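Local coordinates for protein mitochondrial association factor 1 (Toxoplasma gondii, PDB 6BXS) that adopts a macro-domain fold and comes from a locus required for direct manipulation of host mitochondria, its own molecular activity remaining a matter of inference, at residues 41-47 with 161-167; 52-56 with 140-144; 105-111 with 122-128; 190-195 with 244-250; 93-98 with 146-150. All coordinates share one frame; numbering follows the deposited sequence.

Contact 1 of 5, residues 41-47 with 161-167; sequences PSKRVAT and NEMNDVM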
# COMPACT_ATOMS: atom_id res chain seq x y z
N PRO A 41 6.32 -2.64 17.85
CA PRO A 41 7.19 -2.05 16.83
C PRO A 41 8.20 -1.07 17.42
O PRO A 41 7.91 -0.43 18.43
CB PRO A 41 6.21 -1.34 15.91
CG PRO A 41 5.10 -0.92 16.82
CD PRO A 41 4.99 -2.00 17.87
N SER A 42 9.36 -0.96 16.79
CA SER A 42 10.38 0.00 17.20
C SER A 42 10.26 1.29 16.39
O SER A 42 10.82 2.32 16.77
CB SER A 42 11.77 -0.60 17.05
OG SER A 42 11.97 -1.13 15.75
N LYS A 43 9.54 1.21 15.27
CA LYS A 43 9.34 2.37 14.41
C LYS A 43 7.93 2.37 13.83
O LYS A 43 7.20 1.39 13.95
CB LYS A 43 10.38 2.39 13.29
CG LYS A 43 10.25 1.24 12.30
CD LYS A 43 11.51 1.08 11.45
CE LYS A 43 12.68 0.59 12.28
NZ LYS A 43 13.75 -0.01 11.43
N ARG A 44 7.57 3.48 13.20
CA ARG A 44 6.22 3.65 12.67
C ARG A 44 6.11 3.09 11.26
O ARG A 44 6.51 3.73 10.28
CB ARG A 44 5.83 5.13 12.68
CG ARG A 44 6.09 5.84 14.00
CD ARG A 44 5.64 7.29 13.94
NE ARG A 44 4.34 7.40 13.29
CZ ARG A 44 3.17 7.18 13.89
NH1 ARG A 44 2.04 7.29 13.20
NH2 ARG A 44 3.12 6.86 15.17
N VAL A 45 5.58 1.88 11.16
CA VAL A 45 5.42 1.19 9.88
C VAL A 45 3.99 1.30 9.38
O VAL A 45 3.05 0.91 10.08
CB VAL A 45 5.80 -0.30 10.00
CG1 VAL A 45 5.79 -0.96 8.62
CG2 VAL A 45 7.17 -0.45 10.65
N ALA A 46 3.82 1.84 8.18
CA ALA A 46 2.51 1.93 7.54
C ALA A 46 2.36 0.82 6.51
O ALA A 46 3.15 0.72 5.57
CB ALA A 46 2.33 3.29 6.89
N THR A 47 1.35 -0.02 6.68
CA THR A 47 1.14 -1.15 5.79
C THR A 47 0.20 -0.77 4.65
O THR A 47 -0.81 -0.09 4.86
CB THR A 47 0.58 -2.36 6.56
OG1 THR A 47 1.47 -2.69 7.63
CG2 THR A 47 0.44 -3.56 5.64
N ASN A 161 -1.20 0.01 19.74
CA ASN A 161 0.09 0.69 19.76
C ASN A 161 0.07 1.94 18.89
O ASN A 161 -0.22 1.88 17.70
CB ASN A 161 1.20 -0.25 19.28
CG ASN A 161 2.58 0.24 19.65
OD1 ASN A 161 3.06 1.25 19.12
ND2 ASN A 161 3.24 -0.46 20.55
N GLU A 162 0.41 3.08 19.51
CA GLU A 162 0.42 4.38 18.84
C GLU A 162 1.17 4.36 17.51
O GLU A 162 0.84 5.12 16.59
CB GLU A 162 1.06 5.43 19.76
CG GLU A 162 0.92 6.87 19.29
CD GLU A 162 2.12 7.72 19.66
OE1 GLU A 162 3.20 7.52 19.06
OE2 GLU A 162 1.99 8.58 20.56
N MET A 163 2.17 3.50 17.39
CA MET A 163 3.03 3.47 16.21
C MET A 163 2.39 2.76 15.01
O MET A 163 2.94 2.79 13.91
CB MET A 163 4.36 2.80 16.54
CG MET A 163 5.23 3.57 17.51
SD MET A 163 6.84 2.79 17.73
CE MET A 163 7.66 4.00 18.77
N ASN A 164 1.24 2.13 15.23
CA ASN A 164 0.58 1.35 14.18
C ASN A 164 -0.65 2.05 13.59
O ASN A 164 -1.49 1.40 12.96
CB ASN A 164 0.16 -0.02 14.73
CG ASN A 164 1.34 -0.89 15.09
OD1 ASN A 164 2.44 -0.72 14.56
ND2 ASN A 164 1.13 -1.84 16.00
N ASP A 165 -0.75 3.36 13.78
CA ASP A 165 -1.97 4.08 13.45
C ASP A 165 -1.94 4.78 12.09
O ASP A 165 -2.69 5.73 11.85
CB ASP A 165 -2.27 5.11 14.54
CG ASP A 165 -1.22 6.19 14.62
OD1 ASP A 165 -0.14 6.03 14.01
OD2 ASP A 165 -1.46 7.20 15.31
N VAL A 166 -1.06 4.32 11.20
CA VAL A 166 -1.07 4.77 9.81
C VAL A 166 -1.17 3.58 8.87
O VAL A 166 -0.44 2.60 9.01
CB VAL A 166 0.20 5.58 9.45
CG1 VAL A 166 0.17 5.99 7.98
CG2 VAL A 166 0.32 6.80 10.34
N MET A 167 -2.09 3.67 7.91
CA MET A 167 -2.23 2.66 6.88
C MET A 167 -2.28 3.34 5.52
O MET A 167 -2.60 4.52 5.42
CB MET A 167 -3.49 1.81 7.09
CG MET A 167 -4.80 2.58 6.98
SD MET A 167 -6.25 1.50 6.89
CE MET A 167 -6.11 0.85 5.22
O HOH W 1 1.89 3.30 11.55

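Contact 2 of 5, residues 52-56 with 140-144; sequences TYGLF and TGKNV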
# COMPACT_ATOMS: atom_id res chain seq x y z
N THR A 52 -9.21 -2.61 -3.62
CA THR A 52 -10.12 -3.03 -4.68
C THR A 52 -10.43 -1.85 -5.60
O THR A 52 -10.28 -0.70 -5.21
CB THR A 52 -11.44 -3.58 -4.10
OG1 THR A 52 -12.06 -2.56 -3.32
CG2 THR A 52 -11.18 -4.80 -3.22
N TYR A 53 -10.89 -2.15 -6.81
CA TYR A 53 -11.23 -1.12 -7.78
C TYR A 53 -12.43 -0.30 -7.32
O TYR A 53 -12.64 0.83 -7.79
CB TYR A 53 -11.50 -1.76 -9.14
CG TYR A 53 -10.33 -2.59 -9.63
CD1 TYR A 53 -9.10 -1.98 -9.90
CD2 TYR A 53 -10.43 -3.96 -9.82
CE1 TYR A 53 -8.02 -2.72 -10.35
CE2 TYR A 53 -9.35 -4.71 -10.26
CZ TYR A 53 -8.15 -4.08 -10.52
OH TYR A 53 -7.07 -4.81 -10.96
N GLY A 54 -13.22 -0.85 -6.40
CA GLY A 54 -14.35 -0.15 -5.83
C GLY A 54 -13.99 0.68 -4.60
O GLY A 54 -14.84 1.39 -4.06
N LEU A 55 -12.74 0.56 -4.16
CA LEU A 55 -12.19 1.41 -3.10
C LEU A 55 -12.77 1.18 -1.70
O LEU A 55 -12.76 2.09 -0.88
CB LEU A 55 -12.37 2.89 -3.46
CG LEU A 55 -11.92 3.34 -4.85
CD1 LEU A 55 -12.13 4.85 -5.00
CD2 LEU A 55 -10.48 2.97 -5.12
N PHE A 56 -13.25 -0.03 -1.42
CA PHE A 56 -13.75 -0.36 -0.08
C PHE A 56 -12.73 -1.16 0.72
O PHE A 56 -11.91 -1.88 0.16
CB PHE A 56 -15.06 -1.15 -0.17
CG PHE A 56 -14.87 -2.57 -0.62
CD1 PHE A 56 -14.61 -3.57 0.30
CD2 PHE A 56 -14.95 -2.90 -1.96
CE1 PHE A 56 -14.42 -4.87 -0.11
CE2 PHE A 56 -14.76 -4.20 -2.37
CZ PHE A 56 -14.50 -5.19 -1.44
N THR A 140 -7.12 -2.44 -17.30
CA THR A 140 -6.39 -2.41 -16.04
C THR A 140 -7.31 -2.49 -14.82
O THR A 140 -6.89 -2.90 -13.74
CB THR A 140 -5.54 -1.13 -15.90
OG1 THR A 140 -6.41 -0.00 -15.74
CG2 THR A 140 -4.65 -0.93 -17.12
N GLY A 141 -8.56 -2.09 -15.01
CA GLY A 141 -9.47 -1.86 -13.90
C GLY A 141 -9.51 -0.37 -13.62
O GLY A 141 -8.61 0.36 -14.05
N LYS A 142 -10.54 0.10 -12.92
CA LYS A 142 -10.70 1.53 -12.69
C LYS A 142 -10.07 1.95 -11.36
O LYS A 142 -9.92 1.13 -10.45
CB LYS A 142 -12.19 1.91 -12.73
CG LYS A 142 -12.91 1.89 -11.39
CD LYS A 142 -14.38 2.24 -11.56
CE LYS A 142 -15.14 2.14 -10.25
NZ LYS A 142 -15.19 0.75 -9.73
N ASN A 143 -9.70 3.22 -11.28
CA ASN A 143 -9.07 3.81 -10.09
C ASN A 143 -7.68 3.24 -9.82
O ASN A 143 -7.19 3.31 -8.69
CB ASN A 143 -9.95 3.62 -8.85
CG ASN A 143 -11.35 4.17 -9.04
OD1 ASN A 143 -11.54 5.18 -9.71
ND2 ASN A 143 -12.33 3.50 -8.45
N VAL A 144 -7.04 2.70 -10.85
CA VAL A 144 -5.68 2.19 -10.72
C VAL A 144 -4.71 3.34 -10.47
O VAL A 144 -4.83 4.40 -11.08
CB VAL A 144 -5.25 1.42 -11.98
CG1 VAL A 144 -3.78 1.04 -11.92
CG2 VAL A 144 -6.11 0.17 -12.16

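Contact 3 of 5, residues 105-111 with 122-128; sequences PGTLVEI and RSFAYVA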
# COMPACT_ATOMS: atom_id res chain seq x y z
N PRO A 105 -3.06 16.21 -9.86
CA PRO A 105 -2.13 15.08 -9.85
C PRO A 105 -0.77 15.46 -9.26
O PRO A 105 -0.25 16.53 -9.56
CB PRO A 105 -2.00 14.70 -11.33
CG PRO A 105 -3.22 15.26 -11.98
CD PRO A 105 -3.54 16.51 -11.22
N GLY A 106 -0.21 14.58 -8.43
CA GLY A 106 1.09 14.82 -7.84
C GLY A 106 1.04 15.64 -6.57
O GLY A 106 2.08 16.00 -6.01
N THR A 107 -0.18 15.94 -6.11
CA THR A 107 -0.37 16.70 -4.87
C THR A 107 -1.13 15.87 -3.85
O THR A 107 -2.02 15.09 -4.21
CB THR A 107 -1.14 18.01 -5.12
OG1 THR A 107 -2.52 17.72 -5.38
CG2 THR A 107 -0.55 18.78 -6.30
N LEU A 108 -0.79 16.04 -2.58
CA LEU A 108 -1.47 15.33 -1.50
C LEU A 108 -2.72 16.09 -1.07
O LEU A 108 -2.62 17.20 -0.55
CB LEU A 108 -0.52 15.14 -0.31
CG LEU A 108 -0.99 14.18 0.78
CD1 LEU A 108 -0.97 12.74 0.28
CD2 LEU A 108 -0.12 14.32 2.02
N VAL A 109 -3.88 15.50 -1.31
CA VAL A 109 -5.14 16.10 -0.90
C VAL A 109 -5.58 15.50 0.43
O VAL A 109 -5.02 14.50 0.87
CB VAL A 109 -6.24 15.92 -1.96
CG1 VAL A 109 -5.85 16.67 -3.23
CG2 VAL A 109 -6.50 14.45 -2.25
N GLU A 110 -6.57 16.12 1.06
CA GLU A 110 -6.82 15.88 2.48
C GLU A 110 -8.23 16.25 2.92
O GLU A 110 -8.81 17.22 2.44
CB GLU A 110 -5.79 16.67 3.29
CG GLU A 110 -5.83 16.48 4.79
CD GLU A 110 -4.84 17.39 5.50
OE1 GLU A 110 -3.73 17.59 4.97
OE2 GLU A 110 -5.17 17.90 6.59
N ILE A 111 -8.78 15.46 3.84
CA ILE A 111 -10.02 15.79 4.53
C ILE A 111 -9.96 15.28 5.97
O ILE A 111 -9.32 14.27 6.25
CB ILE A 111 -11.27 15.18 3.83
CG1 ILE A 111 -11.10 13.68 3.60
CG2 ILE A 111 -11.56 15.90 2.52
CD1 ILE A 111 -11.76 12.82 4.64
N ARG A 122 -7.85 11.04 10.14
CA ARG A 122 -7.59 11.93 9.01
C ARG A 122 -7.25 11.09 7.79
O ARG A 122 -6.65 10.03 7.91
CB ARG A 122 -6.46 12.90 9.34
CG ARG A 122 -6.46 14.14 8.46
CD ARG A 122 -5.90 15.33 9.20
NE ARG A 122 -6.14 16.59 8.49
CZ ARG A 122 -6.98 17.55 8.87
NH1 ARG A 122 -7.68 17.44 10.00
NH2 ARG A 122 -7.11 18.64 8.13
N SER A 123 -7.65 11.58 6.61
CA SER A 123 -7.51 10.81 5.38
C SER A 123 -6.89 11.63 4.26
O SER A 123 -7.25 12.79 4.05
CB SER A 123 -8.87 10.27 4.94
OG SER A 123 -9.45 9.47 5.95
N PHE A 124 -5.96 11.00 3.55
CA PHE A 124 -5.22 11.65 2.48
C PHE A 124 -5.33 10.85 1.19
O PHE A 124 -5.68 9.67 1.22
CB PHE A 124 -3.74 11.80 2.85
CG PHE A 124 -3.50 12.56 4.13
CD1 PHE A 124 -3.70 11.95 5.36
CD2 PHE A 124 -3.07 13.87 4.10
CE1 PHE A 124 -3.48 12.64 6.54
CE2 PHE A 124 -2.85 14.57 5.28
CZ PHE A 124 -3.05 13.96 6.49
N ALA A 125 -5.04 11.49 0.06
CA ALA A 125 -4.97 10.79 -1.21
C ALA A 125 -3.94 11.45 -2.13
O ALA A 125 -3.58 12.61 -1.95
CB ALA A 125 -6.33 10.77 -1.88
N TYR A 126 -3.47 10.68 -3.11
CA TYR A 126 -2.40 11.12 -3.99
C TYR A 126 -2.38 10.23 -5.23
O TYR A 126 -2.45 9.01 -5.12
CB TYR A 126 -1.05 11.06 -3.25
CG TYR A 126 0.17 11.46 -4.07
CD1 TYR A 126 0.72 10.59 -5.01
CD2 TYR A 126 0.80 12.68 -3.86
CE1 TYR A 126 1.84 10.94 -5.74
CE2 TYR A 126 1.93 13.03 -4.59
CZ TYR A 126 2.44 12.16 -5.52
OH TYR A 126 3.56 12.52 -6.25
N VAL A 127 -2.32 10.85 -6.40
CA VAL A 127 -2.11 10.12 -7.65
C VAL A 127 -0.97 10.73 -8.44
O VAL A 127 -0.89 11.95 -8.59
CB VAL A 127 -3.38 10.09 -8.53
CG1 VAL A 127 -4.41 9.12 -7.97
CG2 VAL A 127 -3.97 11.48 -8.70
N ALA A 128 -0.07 9.88 -8.92
CA ALA A 128 1.02 10.32 -9.77
C ALA A 128 0.50 10.64 -11.16
O ALA A 128 0.96 11.58 -11.82
CB ALA A 128 2.11 9.26 -9.83
O HOH W 2 -3.08 13.79 -6.33

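Contact 4 of 5, residues 190-195 with 244-250; sequences MLGIVG and AITRFDP. With SO4 (sulfate ion), chain G.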
# COMPACT_ATOMS: atom_id res chain seq x y z
N MET A 190 3.33 2.63 -7.76
CA MET A 190 4.43 2.69 -6.80
C MET A 190 4.83 4.14 -6.53
O MET A 190 5.18 4.49 -5.41
CB MET A 190 5.64 1.91 -7.32
CG MET A 190 6.71 1.66 -6.25
SD MET A 190 6.09 0.73 -4.83
CE MET A 190 5.70 -0.84 -5.59
N LEU A 191 4.76 4.98 -7.56
CA LEU A 191 4.99 6.41 -7.39
C LEU A 191 3.95 7.02 -6.46
O LEU A 191 4.25 7.93 -5.69
CB LEU A 191 4.96 7.13 -8.74
CG LEU A 191 6.18 7.02 -9.66
CD1 LEU A 191 5.94 7.79 -10.95
CD2 LEU A 191 7.44 7.53 -8.97
N GLY A 192 2.73 6.51 -6.53
CA GLY A 192 1.66 6.98 -5.67
C GLY A 192 1.93 6.67 -4.21
O GLY A 192 1.71 7.51 -3.33
N ILE A 193 2.40 5.46 -3.95
CA ILE A 193 2.72 5.02 -2.59
C ILE A 193 3.86 5.84 -2.00
O ILE A 193 3.73 6.41 -0.91
CB ILE A 193 3.10 3.53 -2.58
CG1 ILE A 193 1.92 2.67 -3.03
CG2 ILE A 193 3.55 3.10 -1.18
CD1 ILE A 193 2.31 1.30 -3.54
N VAL A 194 4.98 5.90 -2.71
CA VAL A 194 6.17 6.59 -2.22
C VAL A 194 5.95 8.10 -2.24
O VAL A 194 6.45 8.82 -1.37
CB VAL A 194 7.40 6.23 -3.07
CG1 VAL A 194 8.65 6.95 -2.55
CG2 VAL A 194 7.62 4.72 -3.06
N GLY A 195 5.21 8.59 -3.23
CA GLY A 195 4.90 10.00 -3.33
C GLY A 195 3.98 10.46 -2.21
O GLY A 195 4.17 11.53 -1.63
N ALA A 244 10.63 4.74 -8.34
CA ALA A 244 10.08 5.50 -7.22
C ALA A 244 11.19 5.98 -6.28
O ALA A 244 11.16 7.13 -5.83
CB ALA A 244 9.07 4.67 -6.46
N ILE A 245 12.14 5.11 -5.99
CA ILE A 245 13.26 5.47 -5.12
C ILE A 245 14.11 6.56 -5.78
O ILE A 245 14.52 7.51 -5.12
CB ILE A 245 14.14 4.24 -4.80
CG1 ILE A 245 13.37 3.23 -3.94
CG2 ILE A 245 15.43 4.66 -4.09
CD1 ILE A 245 12.92 3.76 -2.59
N THR A 246 14.36 6.41 -7.07
CA THR A 246 15.10 7.40 -7.84
C THR A 246 14.39 8.75 -7.83
O THR A 246 15.02 9.80 -7.73
CB THR A 246 15.30 6.95 -9.30
OG1 THR A 246 16.24 5.87 -9.34
CG2 THR A 246 15.81 8.08 -10.17
N ARG A 247 13.06 8.72 -7.94
CA ARG A 247 12.26 9.94 -7.98
C ARG A 247 12.31 10.71 -6.67
O ARG A 247 12.61 11.91 -6.66
CB ARG A 247 10.81 9.60 -8.34
CG ARG A 247 9.79 10.71 -8.07
CD ARG A 247 10.13 12.01 -8.80
NE ARG A 247 9.01 12.95 -8.78
CZ ARG A 247 8.84 13.92 -7.89
NH1 ARG A 247 9.72 14.11 -6.91
NH2 ARG A 247 7.78 14.71 -7.97
N PHE A 248 12.03 10.03 -5.56
CA PHE A 248 11.81 10.71 -4.29
C PHE A 248 13.01 10.63 -3.33
O PHE A 248 13.08 11.41 -2.38
CB PHE A 248 10.56 10.15 -3.60
CG PHE A 248 9.29 10.42 -4.35
CD1 PHE A 248 8.75 11.70 -4.37
CD2 PHE A 248 8.63 9.41 -5.03
CE1 PHE A 248 7.58 11.97 -5.06
CE2 PHE A 248 7.45 9.67 -5.71
CZ PHE A 248 6.93 10.95 -5.73
N ASP A 249 13.93 9.71 -3.59
CA ASP A 249 15.11 9.51 -2.75
C ASP A 249 14.72 9.49 -1.27
O ASP A 249 15.24 10.27 -0.47
CB ASP A 249 16.14 10.62 -3.01
CG ASP A 249 17.48 10.37 -2.32
OD1 ASP A 249 17.81 9.20 -2.05
OD2 ASP A 249 18.20 11.35 -2.05
N PRO A 250 13.79 8.60 -0.90
CA PRO A 250 13.15 8.69 0.42
C PRO A 250 13.97 8.11 1.57
O PRO A 250 14.86 7.29 1.35
CB PRO A 250 11.87 7.89 0.22
CG PRO A 250 12.25 6.83 -0.76
CD PRO A 250 13.29 7.45 -1.67
S SO4 G . 9.61 16.56 -4.76
O1 SO4 G . 8.50 16.05 -5.57
O2 SO4 G . 9.11 17.57 -3.83
O3 SO4 G . 10.21 15.47 -4.01
O4 SO4 G . 10.62 17.16 -5.64

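Contact 5 of 5, residues 93-98 with 146-150; sequences IQERLL and ATFLH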
# COMPACT_ATOMS: atom_id res chain seq x y z
N ILE A 93 -15.33 7.79 1.74
CA ILE A 93 -14.20 8.69 1.95
C ILE A 93 -13.20 8.64 0.81
O ILE A 93 -12.72 9.67 0.34
CB ILE A 93 -13.48 8.37 3.28
CG1 ILE A 93 -14.38 8.73 4.46
CG2 ILE A 93 -12.15 9.13 3.37
CD1 ILE A 93 -13.87 8.25 5.81
N GLN A 94 -12.87 7.43 0.37
CA GLN A 94 -11.82 7.25 -0.63
C GLN A 94 -12.30 7.60 -2.05
O GLN A 94 -11.50 8.02 -2.88
CB GLN A 94 -11.29 5.81 -0.57
CG GLN A 94 -10.53 5.53 0.73
CD GLN A 94 -9.80 4.20 0.75
OE1 GLN A 94 -8.80 4.05 1.45
NE2 GLN A 94 -10.28 3.23 -0.02
N GLU A 95 -13.59 7.45 -2.31
CA GLU A 95 -14.15 7.91 -3.58
C GLU A 95 -14.04 9.43 -3.70
O GLU A 95 -13.62 9.96 -4.73
CB GLU A 95 -15.62 7.50 -3.72
CG GLU A 95 -15.83 6.07 -4.18
CD GLU A 95 -17.29 5.76 -4.44
OE1 GLU A 95 -17.82 6.23 -5.47
OE2 GLU A 95 -17.91 5.04 -3.63
N ARG A 96 -14.43 10.13 -2.63
CA ARG A 96 -14.38 11.59 -2.60
C ARG A 96 -12.95 12.11 -2.72
O ARG A 96 -12.69 13.07 -3.45
CB ARG A 96 -15.01 12.11 -1.31
CG ARG A 96 -16.50 11.84 -1.19
CD ARG A 96 -17.00 12.10 0.23
NE ARG A 96 -18.38 11.66 0.42
CZ ARG A 96 -18.95 11.47 1.61
NH1 ARG A 96 -18.25 11.66 2.72
NH2 ARG A 96 -20.21 11.07 1.68
N LEU A 97 -12.03 11.49 -1.99
CA LEU A 97 -10.64 11.93 -1.99
C LEU A 97 -9.96 11.73 -3.35
O LEU A 97 -9.14 12.55 -3.76
CB LEU A 97 -9.84 11.18 -0.92
CG LEU A 97 -9.93 11.72 0.51
CD1 LEU A 97 -9.18 10.80 1.47
CD2 LEU A 97 -9.37 13.14 0.59
N LEU A 98 -10.30 10.65 -4.03
CA LEU A 98 -9.72 10.38 -5.35
C LEU A 98 -10.14 11.44 -6.35
O LEU A 98 -9.35 11.85 -7.20
CB LEU A 98 -10.13 8.99 -5.85
CG LEU A 98 -9.64 8.64 -7.26
CD1 LEU A 98 -8.12 8.83 -7.38
CD2 LEU A 98 -10.03 7.22 -7.63
N ALA A 146 -4.56 4.92 -7.76
CA ALA A 146 -5.12 5.68 -6.66
C ALA A 146 -4.50 5.22 -5.35
O ALA A 146 -4.53 4.03 -5.03
CB ALA A 146 -6.63 5.52 -6.62
N THR A 147 -3.94 6.17 -4.60
CA THR A 147 -3.27 5.87 -3.34
C THR A 147 -3.83 6.73 -2.22
O THR A 147 -3.93 7.95 -2.34
CB THR A 147 -1.75 6.09 -3.45
OG1 THR A 147 -1.22 5.28 -4.50
CG2 THR A 147 -1.06 5.74 -2.13
N PHE A 148 -4.20 6.07 -1.12
CA PHE A 148 -4.76 6.75 0.04
C PHE A 148 -3.90 6.48 1.28
O PHE A 148 -3.27 5.44 1.39
CB PHE A 148 -6.19 6.28 0.28
CG PHE A 148 -7.06 6.34 -0.94
CD1 PHE A 148 -7.16 5.25 -1.79
CD2 PHE A 148 -7.76 7.49 -1.25
CE1 PHE A 148 -7.95 5.31 -2.92
CE2 PHE A 148 -8.55 7.56 -2.39
CZ PHE A 148 -8.64 6.46 -3.22
N LEU A 149 -3.88 7.45 2.18
CA LEU A 149 -3.17 7.32 3.45
C LEU A 149 -4.11 7.76 4.58
O LEU A 149 -4.67 8.85 4.53
CB LEU A 149 -1.89 8.16 3.45
CG LEU A 149 -0.88 7.91 4.58
CD1 LEU A 149 0.51 8.37 4.14
CD2 LEU A 149 -1.28 8.63 5.86
N HIS A 150 -4.28 6.90 5.58
CA HIS A 150 -5.20 7.17 6.68
C HIS A 150 -4.51 7.13 8.03
O HIS A 150 -3.78 6.19 8.34
CB HIS A 150 -6.35 6.16 6.69
CG HIS A 150 -7.11 6.07 5.40
ND1 HIS A 150 -8.06 7.00 5.03
CD2 HIS A 150 -7.07 5.16 4.40
CE1 HIS A 150 -8.56 6.67 3.86
NE2 HIS A 150 -7.98 5.56 3.45

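Contact 1 of 5, residues 41-47 with 161-167
Pro41 meets Met163 where two parallel neighbours of the central macro-domain sheet, strands 45-50 and 166-170, begin to converge. Its compact apolar ring fits the spot: CG packs on Met163 CB at 3.8 Å and lies against the Asn161 amide. Asn161 is steadied by an Asx turn, its OD1 accepting from Met163 N (3.0 Å) on an in-plane lone pair. Arg44 has the length to cross to the loop 162-165. With CG beside the backbone N (chi1 -49°) and a bend at chi3 (44°), its NH1 reaches the syn lone pair of Asp165 OD1 at 2.6 Å, the two flat groups turned 75° apart. Arg44 NH2 bonds to Glu162 O at 3.2 Å from above the carbonyl plane. Pro210 O accepts from NE, a third tie on the guanidinium, while Lys209 pairs with the other oxygen of Asp165 and positions it. Val45 O accepts from a water that also donates to Met163 O and accepts from Val166 N, bridging the two backbones before they pair as strands. Small Ala46 lets the chains close up, its CB 3.6 Å from Val166 CG1. At Thr47, whose hydroxyl bonds to Leu36 O, the backbone O stands 3.7 Å from Met167 CA.

Contact 2 of 5, residues 52-56 with 140-144
A type I beta turn, Thr52 to Leu55, carries Tyr53 against the loop that leads from helix 137-140 to strand 147-152. Gly141, the first residue beyond that helix, with a positive phi of 99°, sits over one face of the Tyr53 ring; lacking a side chain, it brings its CA to 4.1 Å from the ring centroid in a CH-pi contact. Val144 CG2 lies alongside, 3.9 Å from Tyr53 CE1, and the phenol OH bonds to Ala172 O. The turn's own carbonyl is gripped twice. Asn143 ND2 donates to Tyr53 O at 2.8 Å, almost in line with the C=O bond, whereas Lys142 NZ comes from above the carbonyl plane at 3.2 Å from Tyr53 O. A long lysine suits this, its extended chain folding only at chi4 (-65°) to bring the amine over. The Leu55 side chain crosses that of Asn143 at about a right angle, Leu55 CG 3.6 Å from Asn143 ND2. Two loops clasped at the C-terminal end of strand 45-50 are consistent with the rim where macro domains form their ligand cleft.

Contact 3 of 5, residues 105-111 with 122-128
Leu108 and Phe124 meet at the apolar centre, Leu108 CD2 standing 3.6 Å from Phe124 CD2. Leu108 reaches across because its CG is anti to the backbone N (chi1 -168°), which also sets CD1 3.9 Å from Tyr126 CB. This face turns to helix 179-202, where Tyr200 meets the Phe124 ring edge-to-face. On the opposite face Val109 CG2 packs on Ala125 CB at 3.7 Å; a small residue suits that place, since Leu97 of helix 83-103 presses there. The backbones belong to an antiparallel beta hairpin, with 109-111 as an outermost strand. Val109 with Ala125 and Ile111 with Ser123 are hydrogen-bonded pairs, and Glu110 with Phe124 is the non-hydrogen-bonded pair between them. Val109 N donates to Ala125 O at 3.0 Å; beyond the strand, Gly106 N holds Val127 O at 2.7 Å, its positive phi of 85° being easy for glycine. Outward, the Glu110 chain runs extended beside Phe124, and Arg122 grips it side-on, both nitrogens on one oxygen. Arg122 NH2 meets Glu110 OE2 at 2.6 Å on the anti lone pair, while NE approaches from above the carboxylate plane, the two planes 80° apart. Trp205 NE1 adds a weak bond to that oxygen.

Contact 4 of 5, residues 190-195 with 244-250
A helix-helix interface joins helix 179-202 to the end of helix 230-248, the axes of the segments 190-195 and 244-248 crossing at -43°, 9.6 Å apart at closest. Val194 and Ala244 stand at its middle: Val194 CG2 touches Ala244 CB at 3.7 Å, the methyl being small enough to let Met190 CG in beside it at 3.8 Å from Ala244 CB. Phe248 packs next along the interface. Gly195 CA lies over one face of its ring, 3.7 Å from the centroid in a CH-pi contact, an approach that the bare glycine makes possible. Arg247 CG covers the opposite face over the centre. Val194 CG1 is also 3.5 Å from Phe248 CD2, and Leu191 CD2 is 3.9 Å from Phe248 CE2, the leucine and phenylalanine side chains crossing at about a right angle. Arg247 bends at chi2 (58°), and its guanidinium, one face over Phe248 CE1, reaches a sulfate at its edge, probably from the crystallisation liquor. Arg247 NH1 and NH2 both donate to sulfate O1, NH1 at 2.7 Å, and Lys202 also binds the ion. Pro250 then packs on Val194. Helix 179-202 also touches the sheet side, Leu191 resting on Ala128 and Ala196 on Tyr126 of strand 120-126.

Contact 5 of 5, residues 93-98 with 146-150
Gln94 stacks on Phe148 and bonds to His150, linking helix 83-103 to strand 147-152 of the macro-domain sheet, a helix-on-sheet layer. The stacking comes first: Gln94 CB sits over one face of the Phe148 ring, 3.8 Å from its centroid in a CH-pi contact, and the amide beyond lies nearly parallel to the ring, the planes 18° apart. The ring is also close to the helix backbone, Phe148 CE2 lying 3.0 Å from Gln94 O. With CG beside the backbone N (chi1 -67°) and an extended chain, the glutamine lies across the aromatic ring and ends at the histidine. Apolar packing comes next. Leu98 CB touches Phe148 CZ at 3.9 Å, and its CD1 rests on Ala146 CB at 3.7 Å, where the small alanine methyl meets both leucine branches. Leu97 CB lies at the edge of the Phe148 ring, 4.1 Å from CE2, and Leu97 also reaches Ser123 and Ala125. The polar bond stands apart from these: His150 NE2 donates to Gln94 OE1 at 2.6 Å, nearly straight at 163°, using an in-plane lone pair of the amide. His150 ND1 bonds to Ser123 OG, and Gln94 NE2 has a weak bond to Leu55 O. The histidine bond, with the weak one at NE2, probably fixes which way the amide is flipped, so buried polar groups are met by partners within an otherwise oily interface.

Contact 5 is wholly buried, whereas the other four are partly buried. Contacts 1, 3 and 5 share the central sheet: contact 5 meets contact 1 through strands 147-152 and 166-170, and contact 3 through strands 120-126 and 147-152. Leu97 of contact 5 packs on Ile111 and Ser123 of contact 3. Contact 4 lies on the sheet face opposite helix 83-103, where Tyr126 touches Phe248. Contact 2 rests on contact 5 at Leu55. Chemistry follows place: charge and water at the strand entry of contact 1, carbonyl clasps at the loops of contact 2, an ion pair at the sheet's edge in contact 3, apolar and CH-pi packing between the helices of contact 4, and a stacked amide with one buried hydrogen bond in contact 5.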